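Local coordinates for protein dermonecrotic toxin (Pasteurella multocida, PDB 2EBF) that acts as a mitogenic dermonecrotic toxin that induces bone resorption, seen here as its C-terminal region with a membrane-localization domain and a thiol-protease-like catalytic domain, at residues Q124-L129 with A136-I141; A152-R157 with A172-F177; E100-Y105 with E120-L125. One frame throughout, in Å; residues are numbered along the deposited sequence.

Contact 1 of 3, residues Q124-L129 with A136-I141. With GLC (alpha-D-glucopyranose), chain C.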
loop_
_atom_site.group_PDB
_atom_site.type_symbol
_atom_site.label_atom_id
_atom_site.label_comp_id
_atom_site.label_asym_id
_atom_site.label_seq_id
_atom_site.Cartn_x
_atom_site.Cartn_y
_atom_site.Cartn_z
ATOM N N GLN A 124 18.324 17.880 15.023
ATOM C CA GLN A 124 17.068 18.305 15.673
ATOM C C GLN A 124 15.846 17.693 15.015
ATOM O O GLN A 124 14.895 17.285 15.700
ATOM C CB GLN A 124 16.913 19.830 15.674
ATOM C CG GLN A 124 17.911 20.559 16.561
ATOM C CD GLN A 124 17.897 22.064 16.372
ATOM O OE1 GLN A 124 18.633 22.782 17.063
ATOM N NE2 GLN A 124 17.071 22.557 15.450
ATOM N N LEU A 125 15.852 17.678 13.686
ATOM C CA LEU A 125 14.734 17.130 12.923
ATOM C C LEU A 125 14.658 15.631 13.154
ATOM O O LEU A 125 13.577 15.083 13.325
ATOM C CB LEU A 125 14.898 17.422 11.428
ATOM C CG LEU A 125 14.904 18.910 11.015
ATOM C CD1 LEU A 125 15.529 19.044 9.628
ATOM C CD2 LEU A 125 13.494 19.474 11.038
ATOM N N GLU A 126 15.806 14.971 13.153
ATOM C CA GLU A 126 15.828 13.520 13.425
ATOM C C GLU A 126 15.230 13.190 14.790
ATOM O O GLU A 126 14.422 12.259 14.921
ATOM C CB GLU A 126 17.240 12.975 13.319
ATOM C CG GLU A 126 17.822 12.954 11.933
ATOM C CD GLU A 126 19.289 12.558 11.959
ATOM O OE1 GLU A 126 19.804 12.275 13.063
ATOM O OE2 GLU A 126 19.933 12.528 10.894
ATOM N N LYS A 127 15.602 13.971 15.798
ATOM C CA LYS A 127 15.116 13.768 17.153
ATOM C C LYS A 127 13.635 14.128 17.318
ATOM O O LYS A 127 12.960 13.545 18.158
ATOM C CB LYS A 127 15.969 14.542 18.170
ATOM C CG LYS A 127 17.419 14.064 18.249
ATOM C CD LYS A 127 18.076 14.428 19.584
ATOM C CE LYS A 127 18.424 15.898 19.677
ATOM N NZ LYS A 127 19.042 16.234 21.007
ATOM N N ALA A 128 13.136 15.082 16.528
ATOM C CA ALA A 128 11.731 15.457 16.581
ATOM C C ALA A 128 10.817 14.389 15.974
ATOM O O ALA A 128 9.637 14.284 16.348
ATOM C CB ALA A 128 11.507 16.808 15.878
ATOM N N LEU A 129 11.354 13.628 15.024
ATOM C CA LEU A 129 10.591 12.610 14.292
ATOM C C LEU A 129 10.712 11.203 14.863
ATOM O O LEU A 129 9.728 10.457 14.905
ATOM C CB LEU A 129 11.080 12.570 12.856
ATOM C CG LEU A 129 10.300 13.299 11.758
ATOM C CD1 LEU A 129 9.240 14.249 12.291
ATOM C CD2 LEU A 129 11.279 13.970 10.857
ATOM N N ALA A 136 15.833 1.493 15.697
ATOM C CA ALA A 136 15.976 0.531 14.606
ATOM C C ALA A 136 15.161 0.993 13.405
ATOM O O ALA A 136 15.591 0.847 12.266
ATOM C CB ALA A 136 15.556 -0.862 15.056
ATOM N N LEU A 137 13.985 1.555 13.677
ATOM C CA LEU A 137 13.128 2.128 12.635
ATOM C C LEU A 137 13.797 3.299 11.933
ATOM O O LEU A 137 13.818 3.369 10.704
ATOM C CB LEU A 137 11.815 2.585 13.247
ATOM C CG LEU A 137 10.789 3.219 12.302
ATOM C CD1 LEU A 137 10.160 2.154 11.407
ATOM C CD2 LEU A 137 9.737 3.886 13.144
ATOM N N LYS A 138 14.319 4.227 12.726
ATOM C CA LYS A 138 15.042 5.385 12.212
ATOM C C LYS A 138 16.160 4.948 11.270
ATOM O O LYS A 138 16.277 5.475 10.175
ATOM C CB LYS A 138 15.629 6.200 13.371
ATOM C CG LYS A 138 16.461 7.414 12.947
ATOM C CD LYS A 138 17.090 8.062 14.181
ATOM C CE LYS A 138 18.030 9.193 13.801
ATOM N NZ LYS A 138 18.577 9.867 15.026
ATOM N N LYS A 139 16.978 3.984 11.698
ATOM C CA LYS A 139 18.102 3.554 10.877
ATOM C C LYS A 139 17.622 3.026 9.524
ATOM O O LYS A 139 18.209 3.349 8.491
ATOM C CB LYS A 139 18.957 2.498 11.593
ATOM C CG LYS A 139 20.314 2.251 10.910
ATOM C CD LYS A 139 21.209 1.328 11.725
ATOM C CE LYS A 139 22.662 1.376 11.239
ATOM N NZ LYS A 139 22.866 0.600 9.995
ATOM N N GLN A 140 16.561 2.220 9.532
ATOM C CA GLN A 140 16.115 1.557 8.314
ATOM C C GLN A 140 15.574 2.608 7.341
ATOM O O GLN A 140 15.926 2.626 6.151
ATOM C CB GLN A 140 15.048 0.505 8.634
ATOM C CG GLN A 140 15.617 -0.806 9.215
ATOM C CD GLN A 140 16.854 -1.265 8.457
ATOM O OE1 GLN A 140 17.954 -1.325 9.008
ATOM N NE2 GLN A 140 16.683 -1.552 7.183
ATOM N N ILE A 141 14.759 3.502 7.878
ATOM C CA ILE A 141 14.076 4.514 7.074
ATOM C C ILE A 141 15.023 5.595 6.538
ATOM O O ILE A 141 14.981 5.926 5.346
ATOM C CB ILE A 141 12.923 5.152 7.851
ATOM C CG1 ILE A 141 11.798 4.128 8.078
ATOM C CG2 ILE A 141 12.394 6.382 7.085
ATOM C CD1 ILE A 141 10.611 4.690 8.876
HETATM C C1 GLC C . 22.382 8.837 7.906
HETATM C C2 GLC C . 23.478 9.053 8.950
HETATM C C3 GLC C . 23.968 7.717 9.512
HETATM C C4 GLC C . 22.803 6.845 10.002
HETATM C C5 GLC C . 21.675 6.754 8.960
HETATM C C6 GLC C . 20.416 6.125 9.546
HETATM O O2 GLC C . 24.574 9.729 8.327
HETATM O O3 GLC C . 24.895 7.950 10.581
HETATM O O4 GLC C . 23.284 5.532 10.326
HETATM O O5 GLC C . 21.314 8.052 8.457
HETATM O O6 GLC C . 19.893 6.985 10.573
HETATM O O HOH W 1 16.352 10.311 16.687
#
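This is a charged surface contact, in which E126 and K138 form a long, weak salt bridge. It joins two consecutive helices, 115-129 and 135-143, in the helical N-terminal part of this toxin fragment. Residues 124-129 lie in the membrane-localization domain. The helices stand apart here: the nearest CA atoms, those of E126 and K138, are 8.3 Å from each other. The long side chains bridge the gap. K138 is stretched out along its whole length, with CG anti to the backbone N (chi1 178°), and this carries NZ over to the other helix. There K138 NZ lies 3.3 Å from E126 OE1. The two side chains cross at about a right angle. The lysine end therefore comes at the flank of the glutamate, with K138 NZ also 3.8 Å from E126 CB. The methylene next to it follows the same path, K138 CE being 3.6 Å from E126 OE1. NZ has a second polar partner, a water 2.8 Å from K138 NZ, which accepts a hydrogen bond from it. The same K138 borders a bound glucose, and K138 CG lies 4.2 Å from O6 of that sugar. K139, next in the chain, belongs to the same glycan pocket; K139 O is 3.7 Å from the sugar C6, and its NZ bridges to E556 and bonds to Q143. The single long bond and the water suggest a modest electrostatic tie. E126 probably offsets some of the positive charge that K138 brings to the rim of the sugar site.

Contact 2 of 3, residues A152-R157 with A172-F177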
loop_
_atom_site.group_PDB
_atom_site.type_symbol
_atom_site.label_atom_id
_atom_site.label_comp_id
_atom_site.label_asym_id
_atom_site.label_seq_id
_atom_site.Cartn_x
_atom_site.Cartn_y
_atom_site.Cartn_z
ATOM N N ALA A 152 10.331 8.167 3.053
ATOM C CA ALA A 152 10.450 8.335 4.505
ATOM C C ALA A 152 9.152 8.824 5.143
ATOM O O ALA A 152 8.754 8.353 6.211
ATOM C CB ALA A 152 11.605 9.269 4.850
ATOM N N ARG A 153 8.495 9.782 4.494
ATOM C CA ARG A 153 7.227 10.294 4.988
ATOM C C ARG A 153 6.184 9.187 5.112
ATOM O O ARG A 153 5.511 9.068 6.132
ATOM C CB ARG A 153 6.702 11.373 4.048
ATOM C CG ARG A 153 5.383 11.979 4.510
ATOM C CD ARG A 153 4.850 12.981 3.484
ATOM N NE ARG A 153 3.587 13.554 3.956
ATOM C CZ ARG A 153 2.815 14.368 3.238
ATOM N NH1 ARG A 153 3.167 14.708 2.009
ATOM N NH2 ARG A 153 1.684 14.833 3.749
ATOM N N PHE A 154 6.057 8.384 4.057
ATOM C CA PHE A 154 5.101 7.293 4.021
ATOM C C PHE A 154 5.450 6.246 5.076
ATOM O O PHE A 154 4.584 5.773 5.810
ATOM C CB PHE A 154 5.097 6.642 2.630
ATOM C CG PHE A 154 4.281 5.385 2.556
ATOM C CD1 PHE A 154 2.957 5.425 2.136
ATOM C CD2 PHE A 154 4.830 4.158 2.930
ATOM C CE1 PHE A 154 2.195 4.262 2.080
ATOM C CE2 PHE A 154 4.074 2.987 2.878
ATOM C CZ PHE A 154 2.764 3.039 2.458
ATOM N N LEU A 155 6.727 5.898 5.148
ATOM C CA LEU A 155 7.147 4.858 6.072
ATOM C C LEU A 155 6.992 5.269 7.531
ATOM O O LEU A 155 6.568 4.454 8.340
ATOM C CB LEU A 155 8.564 4.385 5.763
ATOM C CG LEU A 155 8.711 3.630 4.435
ATOM C CD1 LEU A 155 10.175 3.570 4.056
ATOM C CD2 LEU A 155 8.075 2.218 4.460
ATOM N N LEU A 156 7.321 6.514 7.871
ATOM C CA LEU A 156 7.135 6.972 9.264
ATOM C C LEU A 156 5.651 7.076 9.628
ATOM O O LEU A 156 5.257 6.745 10.736
ATOM C CB LEU A 156 7.861 8.294 9.548
ATOM C CG LEU A 156 7.754 8.795 10.994
ATOM C CD1 LEU A 156 8.413 7.808 11.969
ATOM C CD2 LEU A 156 8.437 10.122 11.095
ATOM N N ARG A 157 4.834 7.524 8.681
ATOM C CA ARG A 157 3.396 7.567 8.866
ATOM C C ARG A 157 2.854 6.191 9.176
ATOM O O ARG A 157 2.097 6.024 10.132
ATOM C CB ARG A 157 2.718 8.127 7.607
ATOM C CG ARG A 157 1.220 7.958 7.579
ATOM C CD ARG A 157 0.708 8.060 6.145
ATOM N NE ARG A 157 1.106 9.316 5.523
ATOM C CZ ARG A 157 1.305 9.487 4.217
ATOM N NH1 ARG A 157 1.154 8.472 3.371
ATOM N NH2 ARG A 157 1.668 10.675 3.758
ATOM N N ALA A 172 7.716 -3.194 8.299
ATOM C CA ALA A 172 8.953 -3.889 7.973
ATOM C C ALA A 172 8.970 -4.320 6.500
ATOM O O ALA A 172 9.952 -4.107 5.777
ATOM C CB ALA A 172 9.150 -5.111 8.899
ATOM N N ASP A 173 7.878 -4.934 6.061
ATOM C CA ASP A 173 7.798 -5.428 4.691
ATOM C C ASP A 173 7.728 -4.282 3.670
ATOM O O ASP A 173 8.243 -4.416 2.568
ATOM C CB ASP A 173 6.619 -6.384 4.532
ATOM C CG ASP A 173 6.877 -7.740 5.155
ATOM O OD1 ASP A 173 8.040 -8.212 5.149
ATOM O OD2 ASP A 173 5.909 -8.334 5.656
ATOM N N LEU A 174 7.095 -3.168 4.030
ATOM C CA LEU A 174 7.080 -1.999 3.127
ATOM C C LEU A 174 8.491 -1.393 3.010
ATOM O O LEU A 174 8.886 -0.912 1.942
ATOM C CB LEU A 174 6.022 -0.965 3.531
ATOM C CG LEU A 174 4.577 -1.297 3.114
ATOM C CD1 LEU A 174 3.544 -0.624 4.019
ATOM C CD2 LEU A 174 4.307 -0.943 1.645
ATOM N N ILE A 175 9.260 -1.457 4.101
ATOM C CA ILE A 175 10.680 -1.087 4.053
ATOM C C ILE A 175 11.451 -2.035 3.127
ATOM O O ILE A 175 12.242 -1.580 2.307
ATOM C CB ILE A 175 11.328 -1.045 5.468
ATOM C CG1 ILE A 175 10.807 0.163 6.256
ATOM C CG2 ILE A 175 12.873 -1.049 5.380
ATOM C CD1 ILE A 175 11.129 0.112 7.777
ATOM N N ARG A 176 11.212 -3.343 3.248
ATOM C CA ARG A 176 11.895 -4.311 2.380
ATOM C C ARG A 176 11.607 -4.038 0.898
ATOM O O ARG A 176 12.519 -4.079 0.065
ATOM C CB ARG A 176 11.523 -5.750 2.749
ATOM C CG ARG A 176 11.871 -6.122 4.176
ATOM C CD ARG A 176 11.606 -7.595 4.416
ATOM N NE ARG A 176 12.241 -8.091 5.633
ATOM C CZ ARG A 176 11.605 -8.353 6.771
ATOM N NH1 ARG A 176 10.293 -8.176 6.878
ATOM N NH2 ARG A 176 12.294 -8.820 7.806
ATOM N N PHE A 177 10.342 -3.753 0.585
ATOM C CA PHE A 177 9.949 -3.341 -0.770
ATOM C C PHE A 177 10.728 -2.109 -1.237
ATOM O O PHE A 177 11.271 -2.105 -2.342
ATOM C CB PHE A 177 8.435 -3.078 -0.836
ATOM C CG PHE A 177 7.983 -2.370 -2.104
ATOM C CD1 PHE A 177 8.053 -3.008 -3.335
ATOM C CD2 PHE A 177 7.486 -1.071 -2.045
ATOM C CE1 PHE A 177 7.647 -2.364 -4.502
ATOM C CE2 PHE A 177 7.061 -0.416 -3.200
ATOM C CZ PHE A 177 7.145 -1.065 -4.433
#
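An antiparallel helical hairpin is the motif here: helices 151-164 and 171-180 follow each other in the chain and pack side by side. They belong to the helical domain at the start of this fragment. The axes of the segments 152-157 and 172-177 come within 10.3 Å and their directions differ by 164°. L155 and I175 are opposite each other, with CA atoms 7.2 Å apart. The contact is buried and wholly apolar, carried by F154, L155, L174 and I175. L155 reaches across with its CD2 branch. L155 CD2 touches L174 CB at 3.9 Å and I175 CG1 at 3.9 Å, and so lies against two successive residues of the partner helix. L155 CD1 also approaches I175 CG1. F154 fills the neighbouring place. With CG anti to the backbone N (chi1 172°), the F154 ring is carried toward L174, which meets it at the edge, not over its face. Further side chains close the layer: I141 of helix 135-143 packs on both L155 and I175, and helix 312-333 lends L323 to F154 and M330 to L174. On the flank of helix 171-180, R176 NH1 and D173 OD1 make a salt bridge one turn apart. Back at the interface, F154 and L174 cross at about a right angle, and L174 CD1 sits near the ring plane, 3.8 Å from F154 CE2.

Contact 3 of 3, residues E100-Y105 with E120-L125; sequences ELIDLY and ELRTQL. With GLC (alpha-D-glucopyranose), chain B.
D103 and R122 face each other crosswise, their side chains meeting at about a right angle between two roughly antiparallel helices. These are 88-108 and 115-129, both within the membrane-localization domain; the axes of the segments 100-105 and 120-125 approach to 10.2 Å. The carboxylate and guanidinium planes are turned 46° against each other, so the pair is not a flat two-pronged one. Instead one bond does the work. R122 NH1 donates to D103 OD1 at 2.8 Å, with an N-H...acceptor angle of 133°. The donor comes nearly head-on to the C-O bond, but the oxygen lies somewhat out of the guanidinium plane and the bond is bent. The arginine gets there by a turn in its chain, which is extended to CD, then bends at chi3 (54°) and swings the head group toward D103. I102 lies alongside this bent chain. I102 CG2 is 4.1 Å from R122 CD and lies over one face of the guanidinium. I102 CD1 lies 4.1 Å from R122 CB and 4.2 Å from L121 CD2. One side chain thus packs against both R122 and L121. F118 of the second helix also touches I102. The charges have further partners: R122 NH1 also bridges to E106, and D103 OD2 to K147. A bound glucose stands on the D103 side, with its O6 3.4 Å from D103 OD2. The two oxygens of D103 therefore have separate tasks. OD1 ties the helices together through R122, while OD2 faces the glycan pocket, where K147 also binds sugar. R122 probably helps to fix the carboxylate at the pocket edge.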
loop_
_atom_site.group_PDB
_atom_site.type_symbol
_atom_site.label_atom_id
_atom_site.label_comp_id
_atom_site.label_asym_id
_atom_site.label_seq_id
_atom_site.Cartn_x
_atom_site.Cartn_y
_atom_site.Cartn_z
ATOM N N GLU A 100 16.720 16.147 3.540
ATOM C CA GLU A 100 17.337 15.942 2.220
ATOM C C GLU A 100 18.082 17.190 1.717
ATOM O O GLU A 100 19.215 17.077 1.239
ATOM C CB GLU A 100 16.360 15.414 1.156
ATOM C CG GLU A 100 17.066 15.229 -0.218
ATOM C CD GLU A 100 16.192 14.642 -1.321
ATOM O OE1 GLU A 100 15.143 14.027 -1.037
ATOM O OE2 GLU A 100 16.580 14.795 -2.501
ATOM N N LEU A 101 17.462 18.369 1.841
ATOM C CA LEU A 101 18.128 19.616 1.445
ATOM C C LEU A 101 19.488 19.782 2.120
ATOM O O LEU A 101 20.455 20.195 1.480
ATOM C CB LEU A 101 17.249 20.840 1.745
ATOM C CG LEU A 101 15.898 20.936 1.032
ATOM C CD1 LEU A 101 15.278 22.295 1.276
ATOM C CD2 LEU A 101 16.060 20.682 -0.455
ATOM N N ILE A 102 19.538 19.461 3.393
ATOM C CA ILE A 102 20.755 19.515 4.139
ATOM C C ILE A 102 21.769 18.470 3.690
ATOM O O ILE A 102 22.895 18.779 3.505
ATOM C CB ILE A 102 20.492 19.451 5.633
ATOM C CG1 ILE A 102 19.669 20.660 6.058
ATOM C CG2 ILE A 102 21.728 19.373 6.388
ATOM C CD1 ILE A 102 19.154 20.558 7.412
ATOM N N ASP A 103 21.323 17.244 3.500
ATOM C CA ASP A 103 22.141 16.189 2.884
ATOM C C ASP A 103 22.815 16.658 1.590
ATOM O O ASP A 103 24.024 16.494 1.412
ATOM C CB ASP A 103 21.287 14.952 2.574
ATOM C CG ASP A 103 20.861 14.189 3.812
ATOM O OD1 ASP A 103 21.432 14.391 4.913
ATOM O OD2 ASP A 103 19.926 13.371 3.673
ATOM N N LEU A 104 22.017 17.239 0.693
ATOM C CA LEU A 104 22.478 17.672 -0.614
ATOM C C LEU A 104 23.471 18.831 -0.508
ATOM O O LEU A 104 24.475 18.856 -1.217
ATOM C CB LEU A 104 21.293 18.087 -1.489
ATOM C CG LEU A 104 20.351 16.977 -1.978
ATOM C CD1 LEU A 104 19.125 17.583 -2.648
ATOM C CD2 LEU A 104 21.061 16.024 -2.942
ATOM N N TYR A 105 23.179 19.775 0.387
ATOM C CA TYR A 105 24.059 20.912 0.637
ATOM C C TYR A 105 25.408 20.453 1.171
ATOM O O TYR A 105 26.451 20.915 0.700
ATOM C CB TYR A 105 23.405 21.880 1.620
ATOM C CG TYR A 105 24.204 23.143 1.866
ATOM C CD1 TYR A 105 23.935 24.312 1.144
ATOM C CD2 TYR A 105 25.223 23.173 2.823
ATOM C CE1 TYR A 105 24.650 25.472 1.374
ATOM C CE2 TYR A 105 25.945 24.329 3.062
ATOM C CZ TYR A 105 25.653 25.474 2.333
ATOM O OH TYR A 105 26.373 26.618 2.556
ATOM N N GLU A 120 23.481 20.530 13.001
ATOM C CA GLU A 120 22.746 20.601 14.257
ATOM C C GLU A 120 21.247 20.594 13.985
ATOM O O GLU A 120 20.494 19.873 14.637
ATOM C CB GLU A 120 23.149 21.831 15.074
ATOM C CG GLU A 120 22.146 22.197 16.194
ATOM C CD GLU A 120 22.027 21.139 17.293
ATOM O OE1 GLU A 120 21.081 21.226 18.136
ATOM O OE2 GLU A 120 22.886 20.229 17.329
ATOM N N LEU A 121 20.826 21.390 13.011
ATOM C CA LEU A 121 19.424 21.432 12.606
ATOM C C LEU A 121 18.934 20.063 12.125
ATOM O O LEU A 121 17.831 19.640 12.469
ATOM C CB LEU A 121 19.215 22.480 11.509
ATOM C CG LEU A 121 17.814 22.623 10.911
ATOM C CD1 LEU A 121 16.740 22.899 11.973
ATOM C CD2 LEU A 121 17.808 23.710 9.849
ATOM N N ARG A 122 19.745 19.385 11.320
ATOM C CA ARG A 122 19.385 18.047 10.835
ATOM C C ARG A 122 19.186 17.070 11.993
ATOM O O ARG A 122 18.236 16.291 11.998
ATOM C CB ARG A 122 20.435 17.520 9.852
ATOM C CG ARG A 122 20.039 16.198 9.198
ATOM C CD ARG A 122 21.028 15.772 8.113
ATOM N NE ARG A 122 22.403 15.736 8.605
ATOM C CZ ARG A 122 23.481 15.688 7.822
ATOM N NH1 ARG A 122 23.353 15.661 6.506
ATOM N NH2 ARG A 122 24.695 15.667 8.361
ATOM N N THR A 123 20.078 17.118 12.980
ATOM C CA THR A 123 19.950 16.256 14.162
ATOM C C THR A 123 18.661 16.591 14.936
ATOM O O THR A 123 17.970 15.693 15.418
ATOM C CB THR A 123 21.196 16.365 15.059
ATOM O OG1 THR A 123 22.347 15.987 14.297
ATOM C CG2 THR A 123 21.092 15.439 16.262
ATOM N N GLN A 124 18.324 17.880 15.023
ATOM C CA GLN A 124 17.068 18.305 15.673
ATOM C C GLN A 124 15.846 17.693 15.015
ATOM O O GLN A 124 14.895 17.285 15.700
ATOM C CB GLN A 124 16.913 19.830 15.674
ATOM C CG GLN A 124 17.911 20.559 16.561
ATOM C CD GLN A 124 17.897 22.064 16.372
ATOM O OE1 GLN A 124 18.633 22.782 17.063
ATOM N NE2 GLN A 124 17.071 22.557 15.450
ATOM N N LEU A 125 15.852 17.678 13.686
ATOM C CA LEU A 125 14.734 17.130 12.923
ATOM C C LEU A 125 14.658 15.631 13.154
ATOM O O LEU A 125 13.577 15.083 13.325
ATOM C CB LEU A 125 14.898 17.422 11.428
ATOM C CG LEU A 125 14.904 18.910 11.015
ATOM C CD1 LEU A 125 15.529 19.044 9.628
ATOM C CD2 LEU A 125 13.494 19.474 11.038
HETATM C C1 GLC B . 22.209 8.254 5.560
HETATM C C2 GLC B . 22.822 7.266 4.568
HETATM C C3 GLC B . 24.254 7.704 4.234
HETATM C C4 GLC B . 24.275 9.135 3.700
HETATM C C5 GLC B . 23.538 10.088 4.650
HETATM C C6 GLC B . 23.335 11.452 4.004
HETATM O O1 GLC B . 22.964 8.188 6.771
HETATM O O2 GLC B . 22.807 5.947 5.128
HETATM O O3 GLC B . 24.869 6.838 3.279
HETATM O O4 GLC B . 25.640 9.558 3.524
HETATM O O5 GLC B . 22.240 9.580 4.999
HETATM O O6 GLC B . 22.510 11.289 2.844
#

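All three contacts join helices of the N-terminal helical part of the fragment. Contact 2 is the core one: all its touching residues are buried, and its chemistry is apolar. Contact 1 is at the surface and rests on a charge pair. Contact 3 is partly buried and mixes both, with a salt bridge beside apolar contacts. Contacts 1 and 3 share helix 115-129, including Q124 and L125, and both border one glycan pocket, through K138 and K139 in one and D103 in the other. Contacts 1 and 2 touch, I141 packing on A152 and L155, and L129 on L156. Contacts 2 and 3 do not touch, their nearest atoms being about 7 Å apart.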